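Local coordinates for protein glucuronan lyase A (Trichoderma reesei, PDB 2ZZJ) that probably cleaves beta-1,4-glucuronan chains from within by a lyase reaction, using a calcium-binding beta-jelly-roll fold, at residues 122-130 and 180-189; 146-157 and 167-175. All blocks are in the same frame, centred on the assembly; numbering follows the deposited sequence.

Overall arrangement
Both contacts belong to the beta-jelly roll of this single-chain lyase, and their centres lie about 23 Å apart. Contact 2 pairs the hairpin strands 152-160 and 166-172 within one of the two antiparallel sheets. The next strand of that sheet, 175-183, runs into residues 180-189 of contact 1, where the chain turns a corner and meets strand 118-126 of the other sheet. The two contacts touch directly: Phe-168 N lies 3.0 Å from Glu-180 O, probably a hydrogen bond. Contact 2 reaches toward the calcium site, the side chain of Trp-151 being about 7 Å from the ion, whereas contact 1 lies away from that site.

Contact 1: residues 122-130 and 180-189; sequences RYVNGHYRQ and EYNVATTVDD
One edge of the jelly roll, where the chain turns a corner after strand 175-183 and passes to the other sheet, brings Tyr-123 against Glu-180. The tyrosine OH donates to Glu-180 OE1 at 2.7 Å from above the carboxylate plane, with ring and carboxylate nearly perpendicular. A chi1 of 52°, with CG between the backbone N and carbonyl carbon, sends the ring of Tyr-123 towards Glu-180, and its length suits it to reach a carboxylate that also pairs with Arg-140 and His-178.

Asn-125 supplies an amide where the opposite backbone presents a carbonyl: its ND2 gives a nearly straight bond to Ala-184 O (2.9 Å, 169°). The small Ala-184 lets its CB approach Asn-125 CB to 3.6 Å. Strand 118-126 lies between 135-145 and 106-115, and the N-H and C=O groups of Val-124 and Gly-126, pointing away from 135-145, face residues 185-188. One water links Val-124 N to Thr-185 O, a second Gly-126 N to Thr-186 O. A direct backbone bond follows, Asp-188 N to Gly-126 O at 3.0 Å. The backbone angles of Gly-126 would press a CB against the preceding carbonyl, which suits glycine.

Beyond the strand, His-127 ND1 donates to the syn side of Asp-188 OD1 (2.8 Å), the acceptor lying close to the plane of an imidazole turned 85° from the carboxylate. A water donates to both Asp-188 OD1 and His-127 O. Arg-129 bends at chi3 to place NH2 3.0 Å from Asp-189 OD2, a salt bridge approached edge-on from the guanidinium, while Arg-96 grips the same oxygen and Ser-191 OG bonds OD1.

Contact 2: residues 146-157 and 167-175; sequences VSAGAWHRVVLQ and YFKIWFDGA
Strands 152-157 and 167-172 run antiparallel, their axes 4.7 Å apart at closest, with Val-155/Trp-171 and Gln-157/Lys-169 as hydrogen-bonded pairs and Val-154/Phe-172 and Leu-156/Ile-170 as non-hydrogen-bonded ones. At one end Asp-173 uses both carboxylate oxygens. Its OD2 receives His-152 ND1 on the syn lone pair at 2.8 Å, with imidazole and carboxylate nearly coplanar (17°), while OD1 takes the backbone N of Arg-153, also at 2.8 Å. The other ring nitrogen, His-152 NE2, donates to Ser-147 O, so bonds at both nitrogens fix the rotation of the imidazole. The CZ of Phe-172 lies over one face of this ring, near its rim.

Arg-153, bent at chi2 and chi3, lays its guanidinium flat against the carboxylate of Asp-173, the planes 9° apart. NH1 is 3.2 Å from OD1, but the oxygen sits over the guanidinium face, so this salt bridge rests on charge alone; NH1 directs a hydrogen bond to Trp-151 O instead, and NE pairs with Asp-236.

These strands form a beta hairpin in one sheet of the jelly roll. On the face carrying Val-154, Leu-156, Ile-170 and Phe-172, apolar groups suit the buried side, where Ile-170 and Phe-172 also touch strand 118-126 of the other sheet. Leu-156 CD2 packs alongside Ile-170 CG1 at 3.8 Å. The opposite face is more exposed: Gln-157, extended with CG anti to the backbone N (chi1 175°), runs beside Lys-169, whose NZ donates to OE1 from above the amide plane at 3.1 Å. That same OE1 lies at the edge of the Trp-171 indole, while NE2 turns to Glu-67, which Tyr-167 OH also binds.

Contact 1: residues 122-130 and 180-189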
loop_
_atom_site.group_PDB
_atom_site.type_symbol
_atom_site.label_atom_id
_atom_site.label_comp_id
_atom_site.label_asym_id
_atom_site.label_seq_id
_atom_site.Cartn_x
_atom_site.Cartn_y
_atom_site.Cartn_z
ATOM N N ARG A 122 -5.948 0.521 7.043
ATOM C CA ARG A 122 -6.477 1.639 7.823
ATOM C C ARG A 122 -6.998 2.677 6.878
ATOM O O ARG A 122 -6.713 2.617 5.690
ATOM C CB ARG A 122 -5.349 2.269 8.638
ATOM C CG ARG A 122 -4.347 2.990 7.806
ATOM C CD ARG A 122 -3.178 3.518 8.616
ATOM N NE ARG A 122 -2.703 4.756 8.028
ATOM C CZ ARG A 122 -1.854 5.595 8.619
ATOM N NH1 ARG A 122 -1.476 6.702 8.003
ATOM N NH2 ARG A 122 -1.378 5.330 9.840
ATOM N N TYR A 123 -7.785 3.619 7.394
ATOM C CA TYR A 123 -8.043 4.848 6.683
ATOM C C TYR A 123 -7.897 5.972 7.702
ATOM O O TYR A 123 -7.895 5.716 8.924
ATOM C CB TYR A 123 -9.429 4.857 6.034
ATOM C CG TYR A 123 -10.592 4.519 6.960
ATOM C CD1 TYR A 123 -11.280 5.522 7.675
ATOM C CD2 TYR A 123 -11.011 3.219 7.117
ATOM C CE1 TYR A 123 -12.366 5.204 8.534
ATOM C CE2 TYR A 123 -12.081 2.887 7.964
ATOM C CZ TYR A 123 -12.761 3.893 8.676
ATOM O OH TYR A 123 -13.830 3.532 9.518
ATOM N N VAL A 124 -7.764 7.190 7.186
ATOM C CA VAL A 124 -7.558 8.394 7.985
ATOM C C VAL A 124 -8.658 9.393 7.669
ATOM O O VAL A 124 -9.027 9.576 6.510
ATOM C CB VAL A 124 -6.160 8.996 7.686
ATOM C CG1 VAL A 124 -5.905 10.248 8.474
ATOM C CG2 VAL A 124 -5.080 7.976 8.041
ATOM N N ASN A 125 -9.195 10.043 8.699
ATOM C CA ASN A 125 -10.125 11.143 8.468
ATOM C C ASN A 125 -9.882 12.246 9.498
ATOM O O ASN A 125 -9.163 12.052 10.487
ATOM C CB ASN A 125 -11.584 10.659 8.491
ATOM C CG ASN A 125 -11.948 9.995 9.792
ATOM O OD1 ASN A 125 -11.565 10.469 10.864
ATOM N ND2 ASN A 125 -12.702 8.898 9.723
ATOM N N GLY A 126 -10.491 13.397 9.256
ATOM C CA GLY A 126 -10.178 14.586 10.020
ATOM C C GLY A 126 -9.668 15.644 9.072
ATOM O O GLY A 126 -10.014 15.642 7.898
ATOM N N HIS A 127 -8.848 16.547 9.600
ATOM C CA HIS A 127 -8.470 17.818 8.946
ATOM C C HIS A 127 -6.938 17.936 8.758
ATOM O O HIS A 127 -6.459 18.379 7.711
ATOM C CB HIS A 127 -9.017 19.040 9.737
ATOM C CG HIS A 127 -8.775 20.356 9.056
ATOM N ND1 HIS A 127 -9.352 20.693 7.848
ATOM C CD2 HIS A 127 -8.004 21.414 9.408
ATOM C CE1 HIS A 127 -8.955 21.900 7.488
ATOM N NE2 HIS A 127 -8.126 22.355 8.412
ATOM N N TYR A 128 -6.178 17.544 9.769
ATOM C CA TYR A 128 -4.708 17.548 9.683
ATOM C C TYR A 128 -4.141 18.761 8.942
ATOM O O TYR A 128 -3.258 18.639 8.079
ATOM C CB TYR A 128 -4.211 16.261 9.016
ATOM C CG TYR A 128 -2.799 15.840 9.381
ATOM C CD1 TYR A 128 -2.466 15.512 10.696
ATOM C CD2 TYR A 128 -1.798 15.729 8.407
ATOM C CE1 TYR A 128 -1.169 15.090 11.036
ATOM C CE2 TYR A 128 -0.504 15.298 8.737
ATOM C CZ TYR A 128 -0.202 14.987 10.059
ATOM O OH TYR A 128 1.067 14.561 10.408
ATOM N N ARG A 129 -4.650 19.945 9.274
ATOM C CA ARG A 129 -4.120 21.172 8.677
ATOM C C ARG A 129 -4.238 22.276 9.711
ATOM O O ARG A 129 -5.302 22.416 10.351
ATOM C CB ARG A 129 -4.919 21.564 7.431
ATOM C CG ARG A 129 -4.387 22.786 6.715
ATOM C CD ARG A 129 -5.181 23.088 5.466
ATOM N NE ARG A 129 -5.076 22.017 4.478
ATOM C CZ ARG A 129 -4.047 21.857 3.656
ATOM N NH1 ARG A 129 -3.009 22.688 3.686
ATOM N NH2 ARG A 129 -4.056 20.851 2.795
ATOM N N GLN A 130 -3.154 23.034 9.888
ATOM C CA GLN A 130 -3.171 24.224 10.765
ATOM C C GLN A 130 -4.298 25.177 10.352
ATOM O O GLN A 130 -4.491 25.424 9.156
ATOM C CB GLN A 130 -1.825 24.957 10.731
ATOM C CG GLN A 130 -0.647 24.158 11.317
ATOM C CD GLN A 130 -0.743 23.949 12.827
ATOM O OE1 GLN A 130 -1.678 24.422 13.491
ATOM N NE2 GLN A 130 0.231 23.242 13.378
ATOM N N GLU A 180 -17.301 -1.735 5.204
ATOM C CA GLU A 180 -17.983 -0.826 6.097
ATOM C C GLU A 180 -18.461 0.384 5.312
ATOM O O GLU A 180 -17.840 0.784 4.319
ATOM C CB GLU A 180 -17.110 -0.461 7.301
ATOM C CG GLU A 180 -15.917 0.392 6.996
ATOM C CD GLU A 180 -15.038 0.565 8.223
ATOM O OE1 GLU A 180 -15.385 1.399 9.081
ATOM O OE2 GLU A 180 -14.006 -0.128 8.342
ATOM N N TYR A 181 -19.601 0.939 5.743
ATOM C CA TYR A 181 -20.305 1.997 5.011
ATOM C C TYR A 181 -20.498 3.260 5.843
ATOM O O TYR A 181 -20.324 3.242 7.063
ATOM C CB TYR A 181 -21.658 1.476 4.535
ATOM C CG TYR A 181 -21.502 0.382 3.521
ATOM C CD1 TYR A 181 -21.380 0.678 2.155
ATOM C CD2 TYR A 181 -21.401 -0.947 3.928
ATOM C CE1 TYR A 181 -21.203 -0.347 1.214
ATOM C CE2 TYR A 181 -21.220 -1.959 3.010
ATOM C CZ TYR A 181 -21.115 -1.654 1.655
ATOM O OH TYR A 181 -20.936 -2.687 0.755
ATOM N N ASN A 182 -20.853 4.348 5.175
ATOM C CA ASN A 182 -21.148 5.601 5.872
ATOM C C ASN A 182 -20.036 5.965 6.857
ATOM O O ASN A 182 -20.285 6.190 8.060
ATOM C CB ASN A 182 -22.508 5.509 6.600
ATOM C CG ASN A 182 -23.641 5.095 5.669
ATOM O OD1 ASN A 182 -23.821 5.671 4.595
ATOM N ND2 ASN A 182 -24.400 4.084 6.073
ATOM N N VAL A 183 -18.809 5.987 6.339
ATOM C CA VAL A 183 -17.628 6.388 7.106
ATOM C C VAL A 183 -16.857 7.411 6.310
ATOM O O VAL A 183 -16.943 7.438 5.068
ATOM C CB VAL A 183 -16.682 5.194 7.443
ATOM C CG1 VAL A 183 -17.219 4.374 8.578
ATOM C CG2 VAL A 183 -16.410 4.316 6.199
ATOM N N ALA A 184 -16.114 8.268 7.015
ATOM C CA ALA A 184 -15.197 9.202 6.383
ATOM C C ALA A 184 -13.861 8.484 6.120
ATOM O O ALA A 184 -13.209 8.005 7.061
ATOM C CB ALA A 184 -14.958 10.409 7.282
ATOM N N THR A 185 -13.460 8.424 4.856
ATOM C CA THR A 185 -12.276 7.640 4.443
ATOM C C THR A 185 -11.016 8.455 4.046
ATOM O O THR A 185 -9.973 7.867 3.693
ATOM C CB THR A 185 -12.633 6.756 3.250
ATOM O OG1 THR A 185 -13.197 7.578 2.213
ATOM C CG2 THR A 185 -13.583 5.644 3.664
ATOM N N THR A 186 -11.115 9.787 4.032
ATOM C CA THR A 186 -9.978 10.664 3.757
ATOM C C THR A 186 -10.151 11.990 4.512
ATOM O O THR A 186 -11.232 12.257 5.053
ATOM C CB THR A 186 -9.713 10.901 2.227
ATOM O OG1 THR A 186 -8.405 11.457 2.009
ATOM C CG2 THR A 186 -10.785 11.799 1.571
ATOM N N VAL A 187 -9.091 12.796 4.541
ATOM C CA VAL A 187 -9.131 14.119 5.164
ATOM C C VAL A 187 -9.961 15.104 4.331
ATOM O O VAL A 187 -10.159 14.908 3.130
ATOM C CB VAL A 187 -7.691 14.693 5.458
ATOM C CG1 VAL A 187 -6.987 13.858 6.539
ATOM C CG2 VAL A 187 -6.839 14.769 4.222
ATOM N N ASP A 188 -10.452 16.162 4.978
ATOM C CA ASP A 188 -11.357 17.095 4.311
ATOM C C ASP A 188 -10.670 18.160 3.433
ATOM O O ASP A 188 -10.925 19.355 3.601
ATOM C CB ASP A 188 -12.354 17.725 5.320
ATOM C CG ASP A 188 -11.671 18.575 6.403
ATOM O OD1 ASP A 188 -10.425 18.529 6.515
ATOM O OD2 ASP A 188 -12.395 19.307 7.138
ATOM N N ASP A 189 -9.828 17.724 2.494
ATOM C CA ASP A 189 -9.309 18.593 1.421
ATOM C C ASP A 189 -9.283 17.905 0.025
ATOM O O ASP A 189 -9.783 16.784 -0.125
ATOM C CB ASP A 189 -7.940 19.194 1.771
ATOM C CG ASP A 189 -6.815 18.170 1.747
ATOM O OD1 ASP A 189 -6.937 17.120 1.038
ATOM O OD2 ASP A 189 -5.782 18.434 2.416
HETATM O O HOH W 1 -7.678 6.893 4.236
HETATM O O HOH W 2 -12.604 13.558 7.379
HETATM O O HOH W 3 -7.880 18.687 5.597
#

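Contact 2: residues 146-157 and 167-175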
loop_
_atom_site.group_PDB
_atom_site.type_symbol
_atom_site.label_atom_id
_atom_site.label_comp_id
_atom_site.label_asym_id
_atom_site.label_seq_id
_atom_site.Cartn_x
_atom_site.Cartn_y
_atom_site.Cartn_z
ATOM N N VAL A 146 -2.118 -14.331 5.937
ATOM C CA VAL A 146 -1.309 -14.279 4.747
ATOM C C VAL A 146 -0.270 -15.393 4.771
ATOM O O VAL A 146 0.599 -15.419 5.671
ATOM C CB VAL A 146 -0.588 -12.885 4.616
ATOM C CG1 VAL A 146 0.198 -12.842 3.359
ATOM C CG2 VAL A 146 -1.599 -11.730 4.661
ATOM N N SER A 147 -0.363 -16.292 3.808
ATOM C CA SER A 147 0.627 -17.340 3.613
ATOM C C SER A 147 1.838 -16.856 2.827
ATOM O O SER A 147 1.720 -16.075 1.881
ATOM C CB SER A 147 -0.002 -18.542 2.911
ATOM O OG SER A 147 -0.378 -18.194 1.582
ATOM N N ALA A 148 3.010 -17.314 3.224
ATOM C CA ALA A 148 4.230 -16.997 2.494
ATOM C C ALA A 148 4.379 -17.837 1.228
ATOM O O ALA A 148 3.836 -18.952 1.137
ATOM C CB ALA A 148 5.466 -17.196 3.420
ATOM N N GLY A 149 5.136 -17.332 0.253
ATOM C CA GLY A 149 5.468 -18.091 -0.948
ATOM C C GLY A 149 4.325 -18.368 -1.906
ATOM O O GLY A 149 4.484 -19.186 -2.829
ATOM N N ALA A 150 3.220 -17.631 -1.745
ATOM C CA ALA A 150 2.044 -17.761 -2.591
ATOM C C ALA A 150 1.552 -16.388 -3.066
ATOM O O ALA A 150 1.498 -15.452 -2.267
ATOM C CB ALA A 150 0.922 -18.454 -1.795
ATOM N N TRP A 151 1.121 -16.300 -4.325
ATOM C CA TRP A 151 0.513 -15.046 -4.836
ATOM C C TRP A 151 -0.838 -14.806 -4.191
ATOM O O TRP A 151 -1.746 -15.682 -4.242
ATOM C CB TRP A 151 0.344 -15.087 -6.350
ATOM C CG TRP A 151 1.639 -14.889 -7.071
ATOM C CD1 TRP A 151 2.453 -15.852 -7.624
ATOM C CD2 TRP A 151 2.280 -13.643 -7.280
ATOM N NE1 TRP A 151 3.555 -15.258 -8.188
ATOM C CE2 TRP A 151 3.470 -13.897 -7.994
ATOM C CE3 TRP A 151 1.965 -12.318 -6.922
ATOM C CZ2 TRP A 151 4.348 -12.874 -8.365
ATOM C CZ3 TRP A 151 2.822 -11.309 -7.294
ATOM C CH2 TRP A 151 4.011 -11.593 -8.010
ATOM N N HIS A 152 -0.997 -13.634 -3.599
ATOM C CA HIS A 152 -2.279 -13.175 -3.062
ATOM C C HIS A 152 -2.805 -12.002 -3.872
ATOM O O HIS A 152 -2.033 -11.317 -4.494
ATOM C CB HIS A 152 -2.112 -12.764 -1.608
ATOM C CG HIS A 152 -1.658 -13.898 -0.743
ATOM N ND1 HIS A 152 -2.438 -15.021 -0.522
ATOM C CD2 HIS A 152 -0.508 -14.090 -0.054
ATOM C CE1 HIS A 152 -1.777 -15.858 0.262
ATOM N NE2 HIS A 152 -0.613 -15.308 0.585
ATOM N N ARG A 153 -4.122 -11.814 -3.874
ATOM C CA ARG A 153 -4.756 -10.864 -4.736
ATOM C C ARG A 153 -5.656 -10.001 -3.896
ATOM O O ARG A 153 -6.549 -10.513 -3.192
ATOM C CB ARG A 153 -5.590 -11.585 -5.832
ATOM C CG ARG A 153 -4.754 -12.441 -6.817
ATOM C CD ARG A 153 -4.503 -13.882 -6.313
ATOM N NE ARG A 153 -5.737 -14.648 -6.106
ATOM C CZ ARG A 153 -5.824 -15.707 -5.286
ATOM N NH1 ARG A 153 -4.754 -16.116 -4.586
ATOM N NH2 ARG A 153 -6.982 -16.346 -5.144
ATOM N N VAL A 154 -5.449 -8.687 -3.999
ATOM C CA VAL A 154 -6.110 -7.712 -3.134
ATOM C C VAL A 154 -6.925 -6.802 -4.035
ATOM O O VAL A 154 -6.421 -6.343 -5.084
ATOM C CB VAL A 154 -5.086 -6.841 -2.332
ATOM C CG1 VAL A 154 -5.797 -5.715 -1.557
ATOM C CG2 VAL A 154 -4.247 -7.702 -1.371
ATOM N N VAL A 155 -8.193 -6.601 -3.663
ATOM C CA VAL A 155 -9.037 -5.623 -4.341
ATOM C C VAL A 155 -9.611 -4.689 -3.275
ATOM O O VAL A 155 -10.092 -5.168 -2.206
ATOM C CB VAL A 155 -10.161 -6.254 -5.180
ATOM C CG1 VAL A 155 -11.049 -5.140 -5.815
ATOM C CG2 VAL A 155 -9.603 -7.193 -6.281
ATOM N N LEU A 156 -9.517 -3.384 -3.540
ATOM C CA LEU A 156 -10.120 -2.374 -2.678
ATOM C C LEU A 156 -11.219 -1.673 -3.454
ATOM O O LEU A 156 -11.054 -1.335 -4.631
ATOM C CB LEU A 156 -9.098 -1.321 -2.230
ATOM C CG LEU A 156 -7.700 -1.794 -1.806
ATOM C CD1 LEU A 156 -6.786 -0.578 -1.551
ATOM C CD2 LEU A 156 -7.808 -2.603 -0.581
ATOM N N GLN A 157 -12.362 -1.464 -2.817
ATOM C CA GLN A 157 -13.353 -0.546 -3.398
ATOM C C GLN A 157 -13.550 0.557 -2.386
ATOM O O GLN A 157 -14.007 0.279 -1.290
ATOM C CB GLN A 157 -14.662 -1.270 -3.649
ATOM C CG GLN A 157 -15.768 -0.327 -4.141
ATOM C CD GLN A 157 -17.112 -1.001 -4.249
ATOM O OE1 GLN A 157 -17.280 -2.151 -3.851
ATOM N NE2 GLN A 157 -18.095 -0.267 -4.780
ATOM N N TYR A 167 -17.099 4.784 1.934
ATOM C CA TYR A 167 -17.129 3.396 2.320
ATOM C C TYR A 167 -15.781 2.769 1.977
ATOM O O TYR A 167 -15.006 3.349 1.214
ATOM C CB TYR A 167 -18.293 2.618 1.688
ATOM C CG TYR A 167 -18.503 2.774 0.205
ATOM C CD1 TYR A 167 -17.684 2.114 -0.727
ATOM C CD2 TYR A 167 -19.586 3.515 -0.274
ATOM C CE1 TYR A 167 -17.912 2.242 -2.088
ATOM C CE2 TYR A 167 -19.828 3.644 -1.633
ATOM C CZ TYR A 167 -18.993 3.003 -2.536
ATOM O OH TYR A 167 -19.246 3.151 -3.879
ATOM N N PHE A 168 -15.528 1.591 2.534
ATOM C CA PHE A 168 -14.179 1.027 2.564
ATOM C C PHE A 168 -14.339 -0.485 2.566
ATOM O O PHE A 168 -14.769 -1.092 3.542
ATOM C CB PHE A 168 -13.461 1.573 3.803
ATOM C CG PHE A 168 -12.012 1.135 3.958
ATOM C CD1 PHE A 168 -10.991 1.817 3.301
ATOM C CD2 PHE A 168 -11.681 0.118 4.833
ATOM C CE1 PHE A 168 -9.642 1.452 3.473
ATOM C CE2 PHE A 168 -10.332 -0.250 5.015
ATOM C CZ PHE A 168 -9.326 0.408 4.313
ATOM N N LYS A 169 -14.061 -1.089 1.410
ATOM C CA LYS A 169 -14.328 -2.499 1.181
ATOM C C LYS A 169 -13.060 -3.153 0.650
ATOM O O LYS A 169 -12.379 -2.555 -0.171
ATOM C CB LYS A 169 -15.460 -2.649 0.153
ATOM C CG LYS A 169 -16.736 -1.922 0.597
ATOM C CD LYS A 169 -17.807 -1.829 -0.495
ATOM C CE LYS A 169 -18.346 -3.193 -0.877
ATOM N NZ LYS A 169 -19.483 -3.050 -1.888
ATOM N N ILE A 170 -12.759 -4.361 1.134
ATOM C CA ILE A 170 -11.532 -5.084 0.761
ATOM C C ILE A 170 -11.844 -6.565 0.513
ATOM O O ILE A 170 -12.562 -7.205 1.299
ATOM C CB ILE A 170 -10.465 -4.994 1.879
ATOM C CG1 ILE A 170 -10.134 -3.532 2.219
ATOM C CG2 ILE A 170 -9.174 -5.802 1.497
ATOM C CD1 ILE A 170 -9.081 -3.326 3.336
ATOM N N TRP A 171 -11.271 -7.108 -0.568
ATOM C CA TRP A 171 -11.339 -8.514 -0.918
ATOM C C TRP A 171 -9.916 -9.059 -0.858
ATOM O O TRP A 171 -8.951 -8.344 -1.239
ATOM C CB TRP A 171 -11.832 -8.711 -2.356
ATOM C CG TRP A 171 -13.296 -8.556 -2.566
ATOM C CD1 TRP A 171 -14.222 -9.567 -2.726
ATOM C CD2 TRP A 171 -14.016 -7.333 -2.663
ATOM N NE1 TRP A 171 -15.475 -9.027 -2.912
ATOM C CE2 TRP A 171 -15.380 -7.663 -2.891
ATOM C CE3 TRP A 171 -13.645 -5.986 -2.620
ATOM C CZ2 TRP A 171 -16.371 -6.687 -3.051
ATOM C CZ3 TRP A 171 -14.647 -5.000 -2.796
ATOM C CH2 TRP A 171 -15.990 -5.368 -2.983
ATOM N N PHE A 172 -9.781 -10.304 -0.401
ATOM C CA PHE A 172 -8.470 -10.982 -0.349
ATOM C C PHE A 172 -8.646 -12.370 -0.970
ATOM O O PHE A 172 -9.534 -13.133 -0.546
ATOM C CB PHE A 172 -7.982 -11.102 1.096
ATOM C CG PHE A 172 -6.596 -11.686 1.229
ATOM C CD1 PHE A 172 -5.463 -10.877 1.073
ATOM C CD2 PHE A 172 -6.420 -13.043 1.516
ATOM C CE1 PHE A 172 -4.173 -11.437 1.191
ATOM C CE2 PHE A 172 -5.155 -13.596 1.638
ATOM C CZ PHE A 172 -4.029 -12.797 1.478
ATOM N N ASP A 173 -7.846 -12.683 -1.975
ATOM C CA ASP A 173 -7.930 -13.967 -2.680
ATOM C C ASP A 173 -9.361 -14.347 -3.084
ATOM O O ASP A 173 -9.786 -15.505 -2.939
ATOM C CB ASP A 173 -7.253 -15.092 -1.871
ATOM C CG ASP A 173 -5.754 -14.880 -1.738
ATOM O OD1 ASP A 173 -5.252 -13.895 -2.316
ATOM O OD2 ASP A 173 -5.064 -15.697 -1.108
ATOM N N GLY A 174 -10.102 -13.360 -3.561
ATOM C CA GLY A 174 -11.386 -13.626 -4.213
ATOM C C GLY A 174 -12.571 -13.570 -3.271
ATOM O O GLY A 174 -13.725 -13.671 -3.719
ATOM N N ALA A 175 -12.294 -13.377 -1.983
ATOM C CA ALA A 175 -13.334 -13.300 -0.964
ATOM C C ALA A 175 -13.420 -11.912 -0.323
ATOM O O ALA A 175 -12.397 -11.308 -0.020
ATOM C CB ALA A 175 -13.067 -14.372 0.086
HETATM O O HOH W 4 -9.341 -10.570 -4.029
HETATM O O HOH W 5 -4.610 -18.322 -2.471
#